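Local coordinates for decapping and exoribonuclease protein 1 (Kluyveromyces lactis, PDB 4GPS) that removes NAD and methylguanosine caps from the 5' ends of RNAs, using a divalent metal cation, and degrades RNA as a 5'-3' exoribonuclease, at residues E126-A129 with V130-S133; N155-V158 with I159-A163; V179-R182 with H183-I186. One frame throughout, in Å; residues are numbered along the deposited sequence.

Contact 1 (E126-A129 with V130-S133); sequences ENKA and VKDS
The carboxylate of Glu126 has the CG2 methyl of Val130 over one face, with OE1 4.1 Å from that CG2. Both residues belong to the surroundings of the short helix 128-131, which Asn127 precedes at the N-cap position. A second flat group, the carboxylate of Asp132, has a backbone oxygen above it: Lys128 O lies 3.2 Å from Asp132 CG, almost straight over that carbon. The amide of Asn127 crosses the Val130 side chain at about a right angle.

In Asn127, CG sits between the backbone N and the carbonyl carbon (chi1 49°), which turns the amide toward the start of the helix. The helix holds through two backbone bonds. Lys131 N donates to Asn127 O at 3.0 Å, nearly straight at 170°, and Asp132 N donates to Lys128 O at 2.8 Å. On the outer side Lys128 and Lys131 run side by side, CE of Lys128 resting 3.8 Å from CD of Lys131. Lys128 NZ and Lys131 NZ stay 5.5 Å apart and probably repel weakly. Glu126 and Val130 face helix 114-122, where both touch Glu115, and Trp125 packs on Val130 and Lys131.

At the far end the Ser133 hydroxyl meets two carbonyls that compete for its single proton: OG lies 2.7 Å from Ala129 O and 2.9 Å from Val130 O.

Contact 2 (N155-V158 with I159-A163); sequences NSLV and ILKEA
In the opening turns of helix 156-167, Leu157 meets Leu160 and Lys161, one turn further on. The CD1 methyl of Leu157 touches CD2 of Leu160 at 4.1 Å, the two branched ends meeting at a slant. The lysine approaches from another direction. Lys161 CG lies 3.4 Å from Leu157 O, and the chain, extended beyond CG, slants across the leucine to bring Lys161 CE to 4.1 Å from Leu157 CG.

Ahead of these turns, Asn155 OD1 receives weak bonds from the backbone N of Leu157, at 3.0 Å, and from that of Val158. Ser156 O is likewise shared weakly between Ile159 N and Leu160 N. Regular helical bonding follows, with Lys161 N donating to Leu157 O at 3.1 Å and Glu162 N to Val158 O at 3.3 Å.

Within the PD-(D/E)XK-type nuclease fold, this helix rests on strands: Leu160 reaches Leu211 and Gln278, and Ile159 reaches Leu101 and Tyr262. Ser156 OG makes a weak hydrogen bond with Tyr262 OH, and the Ser156 side chain lies about 6 Å from that of Glu280, a probable substrate-binding residue by similarity. Glu162 touches Trp103, and its CG lies 3.3 Å from Val158 O.

Contact 3 (V179-R182 with H183-I186); sequences VSLR and HHII. With CIT (citric acid), chain B.
Two successive residues, Arg182 and His183, grip one citrate molecule, probably taken up from the crystallisation liquor. The citrate carboxylate carbon C5 lies in the guanidinium plane at its edge, where Arg182 NE donates to CIT O3 at 3.2 Å and NH2 adds a weak bond to the same oxygen. A bend at chi3 (60°) turns the guanidinium into this position. At a different carboxylate, that of C6, the imidazole presents its edge. His183 ND1 donates to CIT O5 at 2.8 Å, and ND1 also shares a hydrogen bond with the hydroxyl CIT O7. Arg313 NH1 also hydrogen-bonds the citrate. The strongest partner of Arg182, however, is Glu293, a divalent-metal ligand, which forms a salt bridge with NH1; the arginine thus bridges Glu293 and the citrate.

The aliphatic part of the arginine runs alongside Ile186, with Arg182 CG 3.5 Å from Ile186 CD1. Arg182 O accepts a nearly straight bond from Ile186 N at 2.9 Å, at 175°, and a weak one from Ile185 N. Leu181 O is held from opposite faces of its plane, by Ser180 OG at 2.8 Å and by His184 N at 3.2 Å. Ser180 OG also packs against His184 CB at 3.6 Å.

Here strand 176-181 passes directly into helix 182-190, a strand-to-helix junction beside the metal-binding centre of this PD-(D/E)XK-type nuclease fold.

All three contacts are local, each within one continuous run of chain, so they follow in series without nesting or crossing, and none closes a long loop. Contact 1 comes first, on the surface, its centre about 32 Å from the centre of the chain, and touches neither of the others. The chain then passes the unmodelled residues 146-154 and enters contact 2 at the start of helix 156-167. Contact 3 follows near the centre of the molecule, where strand 176-181 gives way to helix 182-190. Contacts 2 and 3 pack together: Leu160 CD2 lies 3.5 Å from Ser180 CA, setting the helix against a strand that pairs in parallel with strands 210-213 and 273-285.

Contact 1 (E126-A129 with V130-S133)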
loop_
_atom_site.group_PDB
_atom_site.type_symbol
_atom_site.label_atom_id
_atom_site.label_comp_id
_atom_site.label_asym_id
_atom_site.label_seq_id
_atom_site.Cartn_x
_atom_site.Cartn_y
_atom_site.Cartn_z
ATOM N N GLU A 126 9.755 -8.111 28.589
ATOM C CA GLU A 126 10.899 -8.287 29.495
ATOM C C GLU A 126 10.409 -8.397 30.944
ATOM O O GLU A 126 10.816 -9.296 31.677
ATOM C CB GLU A 126 11.842 -7.095 29.413
ATOM C CG GLU A 126 12.490 -6.904 28.075
ATOM C CD GLU A 126 13.028 -5.494 27.900
ATOM O OE1 GLU A 126 13.848 -5.063 28.741
ATOM O OE2 GLU A 126 12.623 -4.822 26.925
ATOM N N ASN A 127 9.534 -7.468 31.334
ATOM C CA ASN A 127 8.950 -7.413 32.678
ATOM C C ASN A 127 7.708 -6.508 32.746
ATOM O O ASN A 127 7.342 -5.880 31.759
ATOM C CB ASN A 127 9.991 -6.901 33.664
ATOM C CG ASN A 127 10.671 -5.647 33.178
ATOM O OD1 ASN A 127 11.839 -5.675 32.775
ATOM N ND2 ASN A 127 9.940 -4.535 33.194
ATOM N N LYS A 128 7.082 -6.443 33.921
ATOM C CA LYS A 128 5.888 -5.627 34.140
ATOM C C LYS A 128 6.094 -4.153 33.833
ATOM O O LYS A 128 5.224 -3.520 33.244
ATOM C CB LYS A 128 5.386 -5.743 35.593
ATOM C CG LYS A 128 4.508 -6.952 35.911
ATOM C CD LYS A 128 3.062 -6.787 35.438
ATOM C CE LYS A 128 2.775 -7.563 34.145
ATOM N NZ LYS A 128 3.060 -9.027 34.243
ATOM N N ALA A 129 7.228 -3.606 34.259
ATOM C CA ALA A 129 7.515 -2.199 34.027
ATOM C C ALA A 129 7.468 -1.864 32.534
ATOM O O ALA A 129 6.841 -0.890 32.131
ATOM C CB ALA A 129 8.879 -1.833 34.603
ATOM N N VAL A 130 8.133 -2.673 31.717
ATOM C CA VAL A 130 8.152 -2.443 30.277
ATOM C C VAL A 130 6.757 -2.672 29.675
ATOM O O VAL A 130 6.285 -1.870 28.881
ATOM C CB VAL A 130 9.179 -3.365 29.584
ATOM C CG1 VAL A 130 8.966 -3.346 28.093
ATOM C CG2 VAL A 130 10.599 -2.915 29.934
ATOM N N LYS A 131 6.097 -3.757 30.062
ATOM C CA LYS A 131 4.763 -4.043 29.547
ATOM C C LYS A 131 3.759 -2.962 29.890
ATOM O O LYS A 131 2.861 -2.677 29.093
ATOM C CB LYS A 131 4.225 -5.366 30.079
ATOM C CG LYS A 131 2.709 -5.514 29.899
ATOM C CD LYS A 131 2.272 -6.879 30.397
ATOM C CE LYS A 131 0.837 -6.898 30.871
ATOM N NZ LYS A 131 0.003 -7.583 29.884
ATOM N N ASP A 132 3.895 -2.363 31.066
ATOM C CA ASP A 132 2.946 -1.337 31.457
ATOM C C ASP A 132 3.188 -0.007 30.762
ATOM O O ASP A 132 2.397 0.923 30.935
ATOM C CB ASP A 132 2.927 -1.154 32.973
ATOM C CG ASP A 132 2.296 -2.325 33.694
ATOM O OD1 ASP A 132 1.498 -3.078 33.077
ATOM O OD2 ASP A 132 2.597 -2.479 34.898
ATOM N N SER A 133 4.271 0.070 29.978
ATOM C CA SER A 133 4.620 1.263 29.194
ATOM C C SER A 133 3.957 1.209 27.813
ATOM O O SER A 133 4.098 2.136 27.017
ATOM C CB SER A 133 6.117 1.337 28.965
ATOM O OG SER A 133 6.792 0.744 30.042
#

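Contact 2 (N155-V158 with I159-A163)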
loop_
_atom_site.group_PDB
_atom_site.type_symbol
_atom_site.label_atom_id
_atom_site.label_comp_id
_atom_site.label_asym_id
_atom_site.label_seq_id
_atom_site.Cartn_x
_atom_site.Cartn_y
_atom_site.Cartn_z
ATOM N N ASN A 155 5.145 17.763 0.048
ATOM C CA ASN A 155 4.341 17.185 -1.026
ATOM C C ASN A 155 4.992 15.907 -1.592
ATOM O O ASN A 155 6.102 15.933 -2.133
ATOM C CB ASN A 155 4.133 18.223 -2.121
ATOM C CG ASN A 155 3.329 17.692 -3.268
ATOM O OD1 ASN A 155 3.828 16.891 -4.057
ATOM N ND2 ASN A 155 2.067 18.122 -3.370
ATOM N N SER A 156 4.278 14.792 -1.456
ATOM C CA SER A 156 4.763 13.479 -1.881
ATOM C C SER A 156 5.095 13.259 -3.356
ATOM O O SER A 156 6.013 12.481 -3.675
ATOM C CB SER A 156 3.795 12.389 -1.401
ATOM O OG SER A 156 4.354 11.703 -0.292
ATOM N N LEU A 157 4.364 13.911 -4.254
ATOM C CA LEU A 157 4.676 13.750 -5.659
ATOM C C LEU A 157 6.096 14.309 -5.975
ATOM O O LEU A 157 6.792 13.813 -6.853
ATOM C CB LEU A 157 3.609 14.441 -6.500
ATOM C CG LEU A 157 3.603 14.058 -7.966
ATOM C CD1 LEU A 157 3.352 12.549 -8.096
ATOM C CD2 LEU A 157 2.521 14.843 -8.663
ATOM N N VAL A 158 6.539 15.317 -5.235
ATOM C CA VAL A 158 7.870 15.892 -5.462
ATOM C C VAL A 158 9.000 14.885 -5.222
ATOM O O VAL A 158 9.976 14.859 -5.959
ATOM C CB VAL A 158 8.106 17.154 -4.563
ATOM C CG1 VAL A 158 9.587 17.552 -4.555
ATOM C CG2 VAL A 158 7.270 18.296 -5.082
ATOM N N ILE A 159 8.878 14.079 -4.174
ATOM C CA ILE A 159 9.886 13.080 -3.867
ATOM C C ILE A 159 9.901 11.920 -4.890
ATOM O O ILE A 159 10.956 11.420 -5.235
ATOM C CB ILE A 159 9.668 12.532 -2.448
ATOM C CG1 ILE A 159 9.966 13.643 -1.438
ATOM C CG2 ILE A 159 10.564 11.313 -2.214
ATOM C CD1 ILE A 159 9.575 13.295 -0.020
ATOM N N LEU A 160 8.724 11.507 -5.355
ATOM C CA LEU A 160 8.587 10.442 -6.339
ATOM C C LEU A 160 9.344 10.855 -7.582
ATOM O O LEU A 160 10.055 10.045 -8.169
ATOM C CB LEU A 160 7.114 10.239 -6.725
ATOM C CG LEU A 160 6.829 9.005 -7.584
ATOM C CD1 LEU A 160 7.235 7.773 -6.800
ATOM C CD2 LEU A 160 5.357 8.923 -7.956
ATOM N N LYS A 161 9.193 12.118 -7.979
ATOM C CA LYS A 161 9.877 12.592 -9.162
ATOM C C LYS A 161 11.396 12.680 -8.990
ATOM O O LYS A 161 12.133 12.568 -9.962
ATOM C CB LYS A 161 9.291 13.924 -9.626
ATOM C CG LYS A 161 7.857 13.831 -10.114
ATOM C CD LYS A 161 7.356 15.217 -10.450
ATOM C CE LYS A 161 5.972 15.198 -11.080
ATOM N NZ LYS A 161 5.441 16.600 -11.352
ATOM N N GLU A 162 11.883 12.892 -7.775
ATOM C CA GLU A 162 13.335 12.906 -7.580
ATOM C C GLU A 162 13.798 11.435 -7.614
ATOM O O GLU A 162 14.844 11.112 -8.160
ATOM C CB GLU A 162 13.702 13.502 -6.231
ATOM C CG GLU A 162 13.280 14.941 -6.044
ATOM C CD GLU A 162 14.113 15.906 -6.855
ATOM O OE1 GLU A 162 15.360 15.728 -6.915
ATOM O OE2 GLU A 162 13.512 16.846 -7.416
ATOM N N ALA A 163 13.011 10.550 -7.010
ATOM C CA ALA A 163 13.339 9.146 -7.008
ATOM C C ALA A 163 13.364 8.622 -8.456
ATOM O O ALA A 163 14.218 7.821 -8.797
ATOM C CB ALA A 163 12.323 8.367 -6.169
#

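Contact 3 (V179-R182 with H183-I186)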
loop_
_atom_site.group_PDB
_atom_site.type_symbol
_atom_site.label_atom_id
_atom_site.label_comp_id
_atom_site.label_asym_id
_atom_site.label_seq_id
_atom_site.Cartn_x
_atom_site.Cartn_y
_atom_site.Cartn_z
ATOM N N VAL A 179 4.982 4.617 -12.554
ATOM C CA VAL A 179 5.661 5.297 -11.440
ATOM C C VAL A 179 4.590 5.846 -10.496
ATOM O O VAL A 179 3.758 6.634 -10.904
ATOM C CB VAL A 179 6.512 6.451 -12.003
ATOM C CG1 VAL A 179 7.327 7.136 -10.901
ATOM C CG2 VAL A 179 7.424 5.891 -13.102
ATOM N N SER A 180 4.613 5.477 -9.223
ATOM C CA SER A 180 3.529 5.930 -8.372
ATOM C C SER A 180 3.741 5.795 -6.862
ATOM O O SER A 180 4.606 5.041 -6.426
ATOM C CB SER A 180 2.281 5.124 -8.794
ATOM O OG SER A 180 1.185 5.323 -7.933
ATOM N N LEU A 181 2.966 6.537 -6.062
ATOM C CA LEU A 181 3.024 6.349 -4.615
ATOM C C LEU A 181 2.265 5.021 -4.407
ATOM O O LEU A 181 1.338 4.701 -5.172
ATOM C CB LEU A 181 2.288 7.454 -3.890
ATOM C CG LEU A 181 2.856 8.826 -4.209
ATOM C CD1 LEU A 181 1.881 9.907 -3.711
ATOM C CD2 LEU A 181 4.264 8.940 -3.596
ATOM N N ARG A 182 2.657 4.242 -3.400
ATOM C CA ARG A 182 2.009 2.968 -3.135
ATOM C C ARG A 182 0.481 3.068 -2.962
ATOM O O ARG A 182 -0.263 2.206 -3.422
ATOM C CB ARG A 182 2.613 2.324 -1.894
ATOM C CG ARG A 182 2.021 0.967 -1.609
ATOM C CD ARG A 182 2.776 0.260 -0.518
ATOM N NE ARG A 182 2.710 1.070 0.672
ATOM C CZ ARG A 182 3.172 0.676 1.840
ATOM N NH1 ARG A 182 3.720 -0.525 1.960
ATOM N NH2 ARG A 182 3.106 1.488 2.880
ATOM N N HIS A 183 0.023 4.120 -2.294
ATOM C CA HIS A 183 -1.397 4.345 -2.053
ATOM C C HIS A 183 -2.250 4.168 -3.316
ATOM O O HIS A 183 -3.317 3.567 -3.262
ATOM C CB HIS A 183 -1.617 5.762 -1.483
ATOM C CG HIS A 183 -2.914 5.919 -0.765
ATOM N ND1 HIS A 183 -3.076 5.578 0.563
ATOM C CD2 HIS A 183 -4.141 6.295 -1.207
ATOM C CE1 HIS A 183 -4.345 5.731 0.908
ATOM N NE2 HIS A 183 -5.014 6.164 -0.146
ATOM N N HIS A 184 -1.800 4.693 -4.453
ATOM C CA HIS A 184 -2.597 4.573 -5.675
ATOM C C HIS A 184 -2.564 3.200 -6.297
ATOM O O HIS A 184 -3.511 2.835 -6.991
ATOM C CB HIS A 184 -2.188 5.599 -6.723
ATOM C CG HIS A 184 -2.258 7.002 -6.232
ATOM N ND1 HIS A 184 -3.325 7.475 -5.496
ATOM C CD2 HIS A 184 -1.367 8.018 -6.305
ATOM C CE1 HIS A 184 -3.083 8.720 -5.128
ATOM N NE2 HIS A 184 -1.902 9.072 -5.605
ATOM N N ILE A 185 -1.484 2.444 -6.077
ATOM C CA ILE A 185 -1.443 1.112 -6.632
ATOM C C ILE A 185 -2.442 0.327 -5.771
ATOM O O ILE A 185 -3.295 -0.388 -6.279
ATOM C CB ILE A 185 -0.013 0.486 -6.587
ATOM C CG1 ILE A 185 0.991 1.350 -7.385
ATOM C CG2 ILE A 185 -0.054 -0.875 -7.216
ATOM C CD1 ILE A 185 0.535 1.599 -8.819
ATOM N N ILE A 186 -2.374 0.487 -4.466
ATOM C CA ILE A 186 -3.333 -0.196 -3.640
ATOM C C ILE A 186 -4.780 0.173 -4.088
ATOM O O ILE A 186 -5.622 -0.722 -4.260
ATOM C CB ILE A 186 -3.120 0.142 -2.138
ATOM C CG1 ILE A 186 -1.799 -0.448 -1.670
ATOM C CG2 ILE A 186 -4.255 -0.439 -1.270
ATOM C CD1 ILE A 186 -1.235 0.260 -0.457
HETATM C C1 CIT B . -2.484 2.134 2.637
HETATM O O1 CIT B . -2.735 2.256 1.453
HETATM O O2 CIT B . -3.490 1.897 3.521
HETATM C C2 CIT B . -1.041 2.265 3.121
HETATM C C3 CIT B . -0.436 3.614 2.661
HETATM O O7 CIT B . -0.565 3.702 1.243
HETATM C C4 CIT B . 1.060 3.690 3.062
HETATM C C5 CIT B . 1.864 4.628 2.161
HETATM O O3 CIT B . 2.583 4.166 1.311
HETATM O O4 CIT B . 1.768 5.978 2.317
HETATM C C6 CIT B . -1.174 4.761 3.339
HETATM O O5 CIT B . -1.371 5.806 2.739
HETATM O O6 CIT B . -1.600 4.618 4.620
#